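Local coordinates for arginase (Trypanosoma brucei brucei, PDB 4RHJ), which is of unknown function but has the arginase-deacetylase fold, having evolved without the binuclear manganese cluster of true arginases, at residues A[44-49]-A[96-101]; A[72-77]-A[312-317]; A[239-244]-A[279-284]. All blocks are in the same frame, centred on the assembly; numbering follows the deposited sequence.

Contact 1 (A[44-49]-A[96-101]); sequences GPVALF and MPVLNC
Val98 is wedged between Val46 and Leu48, one methyl to each. Its CG2 lies 3.5 Å from Val46 CB, and its CG1 meets the branch point of the leucine, with the same 3.5 Å to Leu48 CG; both are tighter than usual van der Waals separations. The split follows from chi1 of 160° in Val98, which puts CG1 anti to the backbone N and CG2 anti to the carbonyl carbon. On the other face of the sheet the packing is lighter: Ala47 CB touches Leu99 CD2 at 3.9 Å.

Three backbone bonds set the register. Leu99 straddles Ala47, giving its N-H to Val46 O (2.9 Å between Leu99 N and Val46 O) and accepting at its carbonyl from Leu48 N (2.6 Å from Leu99 O). Leu48 O then takes the N-H of Cys101, 2.6 Å from Cys101 N. Towards the start of the pairing the hydrogen-bonding lapses, and Val46 N and Pro97 O are buried without a partner.

Further out, Ile316 of helix 303-316 packs on Val46, Leu48 and Val98, while Val138 from strand 136-140 touches Val46 and Leu48. Asn100 turns its OD1 to the N-H of Gly102. The two strands run 33° apart in direction as neighbours in the helix-covered parallel beta-sheet of the arginase-deacetylase fold.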
loop_
_atom_site.group_PDB
_atom_site.type_symbol
_atom_site.label_atom_id
_atom_site.label_comp_id
_atom_site.label_asym_id
_atom_site.label_seq_id
_atom_site.Cartn_x
_atom_site.Cartn_y
_atom_site.Cartn_z
ATOM N N GLY A 44 -10.155 17.470 27.173
ATOM C CA GLY A 44 -8.713 17.610 27.214
ATOM C C GLY A 44 -8.288 18.138 28.564
ATOM O O GLY A 44 -9.090 18.163 29.492
ATOM N N PRO A 45 -7.025 18.572 28.685
ATOM C CA PRO A 45 -6.010 18.544 27.629
ATOM C C PRO A 45 -5.431 17.160 27.444
ATOM O O PRO A 45 -5.866 16.224 28.091
ATOM C CB PRO A 45 -4.941 19.508 28.152
ATOM C CG PRO A 45 -5.053 19.407 29.606
ATOM C CD PRO A 45 -6.516 19.227 29.902
ATOM N N VAL A 46 -4.438 17.038 26.589
ATOM C CA VAL A 46 -3.800 15.757 26.369
ATOM C C VAL A 46 -2.392 15.752 26.977
ATOM O O VAL A 46 -1.703 16.763 26.974
ATOM C CB VAL A 46 -3.769 15.438 24.846
ATOM C CG1 VAL A 46 -3.109 14.109 24.583
ATOM C CG2 VAL A 46 -5.189 15.488 24.261
ATOM N N ALA A 47 -1.996 14.618 27.540
ATOM C CA ALA A 47 -0.631 14.444 28.046
ATOM C C ALA A 47 0.057 13.225 27.429
ATOM O O ALA A 47 -0.444 12.102 27.492
ATOM C CB ALA A 47 -0.633 14.325 29.539
ATOM N N LEU A 48 1.238 13.473 26.881
ATOM C CA LEU A 48 1.947 12.529 26.032
ATOM C C LEU A 48 3.156 11.939 26.733
ATOM O O LEU A 48 3.933 12.658 27.338
ATOM C CB LEU A 48 2.414 13.232 24.740
ATOM C CG LEU A 48 1.707 13.134 23.391
ATOM C CD1 LEU A 48 2.316 12.033 22.537
ATOM C CD2 LEU A 48 0.217 12.921 23.535
ATOM N N PHE A 49 3.344 10.632 26.636
ATOM C CA PHE A 49 4.636 10.093 26.995
ATOM C C PHE A 49 5.003 8.906 26.126
ATOM O O PHE A 49 4.178 8.387 25.390
ATOM C CB PHE A 49 4.681 9.737 28.479
ATOM C CG PHE A 49 3.689 8.707 28.906
ATOM C CD1 PHE A 49 2.456 9.086 29.390
ATOM C CD2 PHE A 49 4.011 7.369 28.871
ATOM C CE1 PHE A 49 1.551 8.146 29.801
ATOM C CE2 PHE A 49 3.130 6.430 29.282
ATOM C CZ PHE A 49 1.884 6.815 29.749
ATOM N N MET A 96 -4.960 22.228 19.637
ATOM C CA MET A 96 -4.998 20.994 20.429
ATOM C C MET A 96 -3.738 20.846 21.281
ATOM O O MET A 96 -2.821 20.102 20.909
ATOM C CB MET A 96 -5.153 19.770 19.535
ATOM C CG MET A 96 -6.492 19.080 19.648
ATOM S SD MET A 96 -7.241 18.994 18.030
ATOM C CE MET A 96 -5.851 18.463 17.063
ATOM N N PRO A 97 -3.701 21.549 22.427
ATOM C CA PRO A 97 -2.548 21.671 23.325
ATOM C C PRO A 97 -2.111 20.361 23.977
ATOM O O PRO A 97 -2.794 19.835 24.848
ATOM C CB PRO A 97 -3.043 22.668 24.383
ATOM C CG PRO A 97 -4.104 23.445 23.707
ATOM C CD PRO A 97 -4.807 22.418 22.872
ATOM N N VAL A 98 -0.951 19.856 23.584
ATOM C CA VAL A 98 -0.501 18.588 24.121
ATOM C C VAL A 98 0.782 18.711 24.932
ATOM O O VAL A 98 1.769 19.329 24.521
ATOM C CB VAL A 98 -0.320 17.546 23.005
ATOM C CG1 VAL A 98 0.597 16.415 23.457
ATOM C CG2 VAL A 98 -1.680 17.008 22.560
ATOM N N LEU A 99 0.726 18.088 26.102
ATOM C CA LEU A 99 1.776 18.107 27.100
ATOM C C LEU A 99 2.764 16.959 26.923
ATOM O O LEU A 99 2.407 15.806 27.128
ATOM C CB LEU A 99 1.136 18.028 28.483
ATOM C CG LEU A 99 2.087 17.909 29.654
ATOM C CD1 LEU A 99 2.725 19.273 29.873
ATOM C CD2 LEU A 99 1.342 17.402 30.878
ATOM N N ASN A 100 4.005 17.279 26.560
ATOM C CA ASN A 100 5.045 16.263 26.396
ATOM C C ASN A 100 5.735 15.835 27.693
ATOM O O ASN A 100 6.570 16.572 28.236
ATOM C CB ASN A 100 6.122 16.744 25.424
ATOM C CG ASN A 100 7.244 15.728 25.266
ATOM O OD1 ASN A 100 7.000 14.524 25.276
ATOM N ND2 ASN A 100 8.475 16.209 25.128
ATOM N N CYS A 101 5.412 14.636 28.170
ATOM C CA CYS A 101 6.083 14.103 29.350
ATOM C C CYS A 101 7.303 13.278 28.964
ATOM O O CYS A 101 7.960 12.707 29.832
ATOM C CB CYS A 101 5.128 13.250 30.194
ATOM S SG CYS A 101 3.698 14.123 30.863
#

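Contact 2 (A[72-77]-A[312-317]); sequences CDHYAE and IKEGIL
Leu317, Cys72 and Glu314 bury the most surface here, where the C-terminal end of helix 303-316 meets the loop 72-77. Leu317, the first residue to leave helical angles, reaches out with both methyls: CD1 packs on Cys72 CB at 3.6 Å and also touches Ala76 CB, while CD2 comes in at the edge of the His74 ring, near its plane, 3.2 Å from His74 ND1.

The sulphur of Cys72 lies against the aliphatic stem of Lys313, with 3.4 Å between Cys72 SG and Lys313 CG. That lysine chain bends at chi2 and chi3, and its ammonium is hydrogen-bonded to the carbonyls of Asp71 and Pro69.

Glu314 folds back at chi2 (-68°), bringing its carboxylate beside His74 with the two planes 72° apart. His74 ND1 and Glu314 OE1 lie 3.1 Å apart, but the angle is too poor for a hydrogen bond.

Asp73 OD2 is 5.2 Å from the doubtfully placed Glu314 OE2, a like-charge proximity probably eased by Asp73's salt bridge to Arg267 and a weak, long Glu314-Lys310 pair. With no hydrogen bond across it, the contact rests largely on the packing of Leu317 and Cys72; the polar bonds of Asp73 and Lys313 go beyond the two segments.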
loop_
_atom_site.group_PDB
_atom_site.type_symbol
_atom_site.label_atom_id
_atom_site.label_comp_id
_atom_site.label_asym_id
_atom_site.label_seq_id
_atom_site.Cartn_x
_atom_site.Cartn_y
_atom_site.Cartn_z
ATOM N N CYS A 72 -3.014 18.723 11.059
ATOM C CA CYS A 72 -3.847 17.528 11.090
ATOM C C CYS A 72 -4.588 17.278 9.778
ATOM O O CYS A 72 -4.584 18.119 8.877
ATOM C CB CYS A 72 -4.866 17.621 12.230
ATOM S SG CYS A 72 -4.173 17.601 13.895
ATOM N N ASP A 73 -5.222 16.110 9.683
ATOM C CA ASP A 73 -6.018 15.760 8.521
ATOM C C ASP A 73 -7.250 16.652 8.506
ATOM O O ASP A 73 -7.636 17.195 7.468
ATOM C CB ASP A 73 -6.393 14.275 8.555
ATOM C CG ASP A 73 -7.138 13.850 7.335
ATOM O OD1 ASP A 73 -7.091 14.613 6.360
ATOM O OD2 ASP A 73 -7.764 12.772 7.338
ATOM N N HIS A 74 -7.830 16.816 9.693
ATOM C CA HIS A 74 -9.007 17.642 9.920
ATOM C C HIS A 74 -8.583 19.010 10.399
ATOM O O HIS A 74 -7.449 19.199 10.831
ATOM C CB HIS A 74 -9.922 16.977 10.941
ATOM C CG HIS A 74 -9.790 15.492 10.954
ATOM N ND1 HIS A 74 -9.347 14.793 12.053
ATOM C CD2 HIS A 74 -9.988 14.579 9.979
ATOM C CE1 HIS A 74 -9.304 13.507 11.764
ATOM N NE2 HIS A 74 -9.684 13.350 10.508
ATOM N N TYR A 75 -9.506 19.959 10.350
ATOM C CA TYR A 75 -9.137 21.354 10.508
ATOM C C TYR A 75 -8.990 21.751 11.976
ATOM O O TYR A 75 -9.707 22.600 12.493
ATOM C CB TYR A 75 -10.146 22.242 9.767
ATOM C CG TYR A 75 -10.073 22.084 8.250
ATOM C CD1 TYR A 75 -8.986 21.451 7.645
ATOM C CD2 TYR A 75 -11.086 22.562 7.428
ATOM C CE1 TYR A 75 -8.912 21.298 6.274
ATOM C CE2 TYR A 75 -11.014 22.416 6.051
ATOM C CZ TYR A 75 -9.928 21.784 5.481
ATOM O OH TYR A 75 -9.858 21.640 4.114
ATOM N N ALA A 76 -8.027 21.104 12.627
ATOM C CA ALA A 76 -7.505 21.513 13.929
ATOM C C ALA A 76 -5.982 21.352 13.902
ATOM O O ALA A 76 -5.461 20.591 13.090
ATOM C CB ALA A 76 -8.114 20.693 15.032
ATOM N N GLU A 77 -5.265 22.073 14.762
ATOM C CA GLU A 77 -3.804 21.993 14.778
ATOM C C GLU A 77 -3.238 21.631 16.165
ATOM O O GLU A 77 -3.646 22.214 17.173
ATOM C CB GLU A 77 -3.202 23.322 14.281
ATOM C CG GLU A 77 -4.064 24.576 14.509
ATOM C CD GLU A 77 -3.447 25.842 13.905
ATOM O OE1 GLU A 77 -4.155 26.575 13.181
ATOM O OE2 GLU A 77 -2.254 26.109 14.157
ATOM N N ILE A 312 -1.102 8.826 15.602
ATOM C CA ILE A 312 -1.102 9.463 16.936
ATOM C C ILE A 312 -1.719 10.864 16.894
ATOM O O ILE A 312 -2.504 11.234 17.770
ATOM C CB ILE A 312 0.335 9.574 17.527
ATOM C CG1 ILE A 312 1.046 8.214 17.566
ATOM C CG2 ILE A 312 0.308 10.208 18.918
ATOM C CD1 ILE A 312 2.570 8.308 17.553
ATOM N N LYS A 313 -1.323 11.645 15.891
ATOM C CA LYS A 313 -1.897 12.967 15.638
ATOM C C LYS A 313 -3.416 12.936 15.675
ATOM O O LYS A 313 -4.039 13.576 16.511
ATOM C CB LYS A 313 -1.431 13.518 14.279
ATOM C CG LYS A 313 -2.106 14.843 13.885
ATOM C CD LYS A 313 -1.193 15.763 13.076
ATOM C CE LYS A 313 -0.762 15.146 11.792
ATOM N NZ LYS A 313 -0.028 16.122 10.952
ATOM N N GLU A 314 -4.010 12.167 14.776
ATOM C CA GLU A 314 -5.457 12.181 14.630
ATOM C C GLU A 314 -6.166 11.407 15.748
ATOM O O GLU A 314 -7.398 11.443 15.861
ATOM C CB GLU A 314 -5.834 11.655 13.254
ATOM C CG GLU A 314 -5.030 12.314 12.114
ATOM C CD GLU A 314 -5.338 13.797 11.891
ATOM O OE1 GLU A 314 -6.337 14.305 12.425
ATOM O OE2 GLU A 314 -4.583 14.459 11.151
ATOM N N GLY A 315 -5.379 10.740 16.586
ATOM C CA GLY A 315 -5.873 10.172 17.821
ATOM C C GLY A 315 -6.015 11.232 18.894
ATOM O O GLY A 315 -6.915 11.172 19.733
ATOM N N ILE A 316 -5.138 12.226 18.856
ATOM C CA ILE A 316 -5.221 13.332 19.799
ATOM C C ILE A 316 -6.355 14.300 19.438
ATOM O O ILE A 316 -7.072 14.774 20.306
ATOM C CB ILE A 316 -3.908 14.096 19.870
ATOM C CG1 ILE A 316 -2.839 13.252 20.579
ATOM C CG2 ILE A 316 -4.099 15.376 20.627
ATOM C CD1 ILE A 316 -1.486 13.898 20.573
ATOM N N LEU A 317 -6.511 14.585 18.157
ATOM C CA LEU A 317 -7.605 15.417 17.676
ATOM C C LEU A 317 -8.977 14.942 18.186
ATOM O O LEU A 317 -9.555 14.015 17.650
ATOM C CB LEU A 317 -7.571 15.446 16.150
ATOM C CG LEU A 317 -8.471 16.421 15.413
ATOM C CD1 LEU A 317 -7.791 16.887 14.155
ATOM C CD2 LEU A 317 -9.772 15.742 15.067
#

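Contact 3 (A[239-244]-A[279-284]); sequences VFISID and PKVVGI
A beta-alpha-beta unit, strand 239-244, helix 266-274 and strand 281-287, brings its two strands side by side here, with Val239 opposite Val281 and Ile241 opposite Ile284. The axes run 15° apart in direction and approach to 4.3 Å. Val239 is held through both its backbone N-H and its carbonyl oxygen: the N-H goes to Lys280 O in the carbonyl plane (2.8 Å from Val239 N), and the oxygen accepts from Val282 N. The second bond is short, 2.5 Å between Val282 N and Val239 O, yet the donor stands 47° out of the carbonyl plane. Val281 CG1 also crowds that oxygen, 3.1 Å from Val239 O.

The tilt goes with a beta bulge. Between the paired residues one strand spends a single residue, Phe240, and the other two, Val282 and Gly283; Val282 takes helix-like angles (psi -23°), after which Gly283 extends the chain again. Pairing is regained where Ile241 N donates almost straight to Gly283 O at 2.7 Å.

The bulge meets Phe240 in two ways. Val282 CG2 comes to the edge of its ring, 3.4 Å from Phe240 CD1, the two side chains crossing at about a right angle, while the Gly283 carbonyl oxygen lies over one face, offset toward the rim. Met150 and Val151 of helix 148-157 also pack on this phenylalanine. On the other side of the sheet Ile241 CB rests on Ile284 CG1 at 3.9 Å.

Beyond the paired residues strand 239-244 runs on to Asp244, a manganese ligand seen in a structure of this protein, though no metal is bound to this chain here. Its carboxylate is hydrogen-bonded through OD1 to the N-H of Ser246 and through OD2 to Ser169 OG.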
loop_
_atom_site.group_PDB
_atom_site.type_symbol
_atom_site.label_atom_id
_atom_site.label_comp_id
_atom_site.label_asym_id
_atom_site.label_seq_id
_atom_site.Cartn_x
_atom_site.Cartn_y
_atom_site.Cartn_z
ATOM N N VAL A 239 -14.381 6.101 26.227
ATOM C CA VAL A 239 -13.628 5.244 25.329
ATOM C C VAL A 239 -12.122 5.234 25.596
ATOM O O VAL A 239 -11.479 6.267 25.610
ATOM C CB VAL A 239 -13.848 5.637 23.834
ATOM C CG1 VAL A 239 -13.114 4.673 22.927
ATOM C CG2 VAL A 239 -15.327 5.640 23.473
ATOM N N PHE A 240 -11.577 4.047 25.817
ATOM C CA PHE A 240 -10.141 3.821 25.729
ATOM C C PHE A 240 -9.857 3.463 24.288
ATOM O O PHE A 240 -10.598 2.701 23.673
ATOM C CB PHE A 240 -9.690 2.697 26.670
ATOM C CG PHE A 240 -8.198 2.458 26.686
ATOM C CD1 PHE A 240 -7.418 2.885 27.758
ATOM C CD2 PHE A 240 -7.571 1.785 25.640
ATOM C CE1 PHE A 240 -6.037 2.664 27.774
ATOM C CE2 PHE A 240 -6.196 1.570 25.653
ATOM C CZ PHE A 240 -5.434 2.005 26.722
ATOM N N ILE A 241 -8.792 4.003 23.723
ATOM C CA ILE A 241 -8.486 3.636 22.358
ATOM C C ILE A 241 -7.150 2.923 22.342
ATOM O O ILE A 241 -6.154 3.466 22.808
ATOM C CB ILE A 241 -8.505 4.864 21.429
ATOM C CG1 ILE A 241 -9.957 5.333 21.262
ATOM C CG2 ILE A 241 -7.904 4.520 20.082
ATOM C CD1 ILE A 241 -10.165 6.495 20.317
ATOM N N SER A 242 -7.161 1.680 21.852
ATOM C CA SER A 242 -5.962 0.841 21.794
ATOM C C SER A 242 -5.707 0.451 20.349
ATOM O O SER A 242 -6.577 -0.129 19.686
ATOM C CB SER A 242 -6.098 -0.408 22.662
ATOM O OG SER A 242 -4.840 -1.058 22.822
ATOM N N ILE A 243 -4.503 0.780 19.888
ATOM C CA ILE A 243 -4.136 0.732 18.482
ATOM C C ILE A 243 -2.844 -0.049 18.279
ATOM O O ILE A 243 -1.762 0.411 18.607
ATOM C CB ILE A 243 -3.983 2.158 17.899
ATOM C CG1 ILE A 243 -5.360 2.810 17.719
ATOM C CG2 ILE A 243 -3.199 2.137 16.585
ATOM C CD1 ILE A 243 -5.298 4.284 17.413
ATOM N N ASP A 244 -2.984 -1.265 17.796
ATOM C CA ASP A 244 -1.848 -2.059 17.396
ATOM C C ASP A 244 -1.578 -1.768 15.937
ATOM O O ASP A 244 -2.470 -1.876 15.093
ATOM C CB ASP A 244 -2.117 -3.538 17.602
ATOM C CG ASP A 244 -0.858 -4.387 17.510
ATOM O OD1 ASP A 244 0.121 -3.969 16.869
ATOM O OD2 ASP A 244 -0.859 -5.490 18.086
ATOM N N PRO A 279 -18.375 9.938 25.210
ATOM C CA PRO A 279 -18.557 11.101 26.073
ATOM C C PRO A 279 -17.210 11.714 26.376
ATOM O O PRO A 279 -17.124 12.860 26.834
ATOM C CB PRO A 279 -19.173 10.502 27.324
ATOM C CG PRO A 279 -18.516 9.164 27.418
ATOM C CD PRO A 279 -18.356 8.687 25.988
ATOM N N LYS A 280 -16.175 10.925 26.093
ATOM C CA LYS A 280 -14.788 11.213 26.440
ATOM C C LYS A 280 -13.899 10.015 26.109
ATOM O O LYS A 280 -14.351 8.872 26.120
ATOM C CB LYS A 280 -14.659 11.536 27.927
ATOM C CG LYS A 280 -15.315 10.502 28.811
ATOM C CD LYS A 280 -14.367 10.052 29.902
ATOM C CE LYS A 280 -13.139 9.383 29.319
ATOM N NZ LYS A 280 -11.921 10.245 29.394
ATOM N N VAL A 281 -12.630 10.280 25.841
ATOM C CA VAL A 281 -11.664 9.210 25.679
ATOM C C VAL A 281 -10.857 9.038 26.967
ATOM O O VAL A 281 -10.376 10.015 27.521
ATOM C CB VAL A 281 -10.736 9.477 24.479
ATOM C CG1 VAL A 281 -9.632 8.449 24.403
ATOM C CG2 VAL A 281 -11.537 9.482 23.202
ATOM N N VAL A 282 -10.740 7.812 27.469
ATOM C CA VAL A 282 -10.048 7.604 28.740
ATOM C C VAL A 282 -8.539 7.576 28.531
ATOM O O VAL A 282 -7.764 7.872 29.447
ATOM C CB VAL A 282 -10.490 6.308 29.463
ATOM C CG1 VAL A 282 -11.960 6.039 29.252
ATOM C CG2 VAL A 282 -9.669 5.140 29.046
ATOM N N GLY A 283 -8.132 7.258 27.310
ATOM C CA GLY A 283 -6.725 7.184 26.987
ATOM C C GLY A 283 -6.471 6.450 25.691
ATOM O O GLY A 283 -7.362 5.810 25.141
ATOM N N ILE A 284 -5.241 6.563 25.200
ATOM C CA ILE A 284 -4.842 6.012 23.905
ATOM C C ILE A 284 -3.444 5.380 23.973
ATOM O O ILE A 284 -2.485 6.006 24.408
ATOM C CB ILE A 284 -4.853 7.100 22.793
ATOM C CG1 ILE A 284 -6.228 7.762 22.669
ATOM C CG2 ILE A 284 -4.441 6.515 21.437
ATOM C CD1 ILE A 284 -6.214 8.972 21.802
#

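Overall arrangement
Contacts 1 and 3 are buried pairings of parallel strands in one sheet, separated by strand 136-140; they lie about 14 Å apart between centres and their atoms do not touch. Both depend on backbone hydrogen bonds and aliphatic packing, but contact 1 keeps an even register whereas contact 3 slips by one residue. Contact 2, only partly buried, has no hydrogen bond across its segments and mixes apolar packing with charged groups; beside it, Tyr75 is hydrogen-bonded to Asp218 of the second subunit. Contact 2 touches both of the others: Met96 of contact 1 packs its SD on Ala76 CB and its CE on Leu317 CA, and Gly315 O lies against Ile284 CD1 of contact 3.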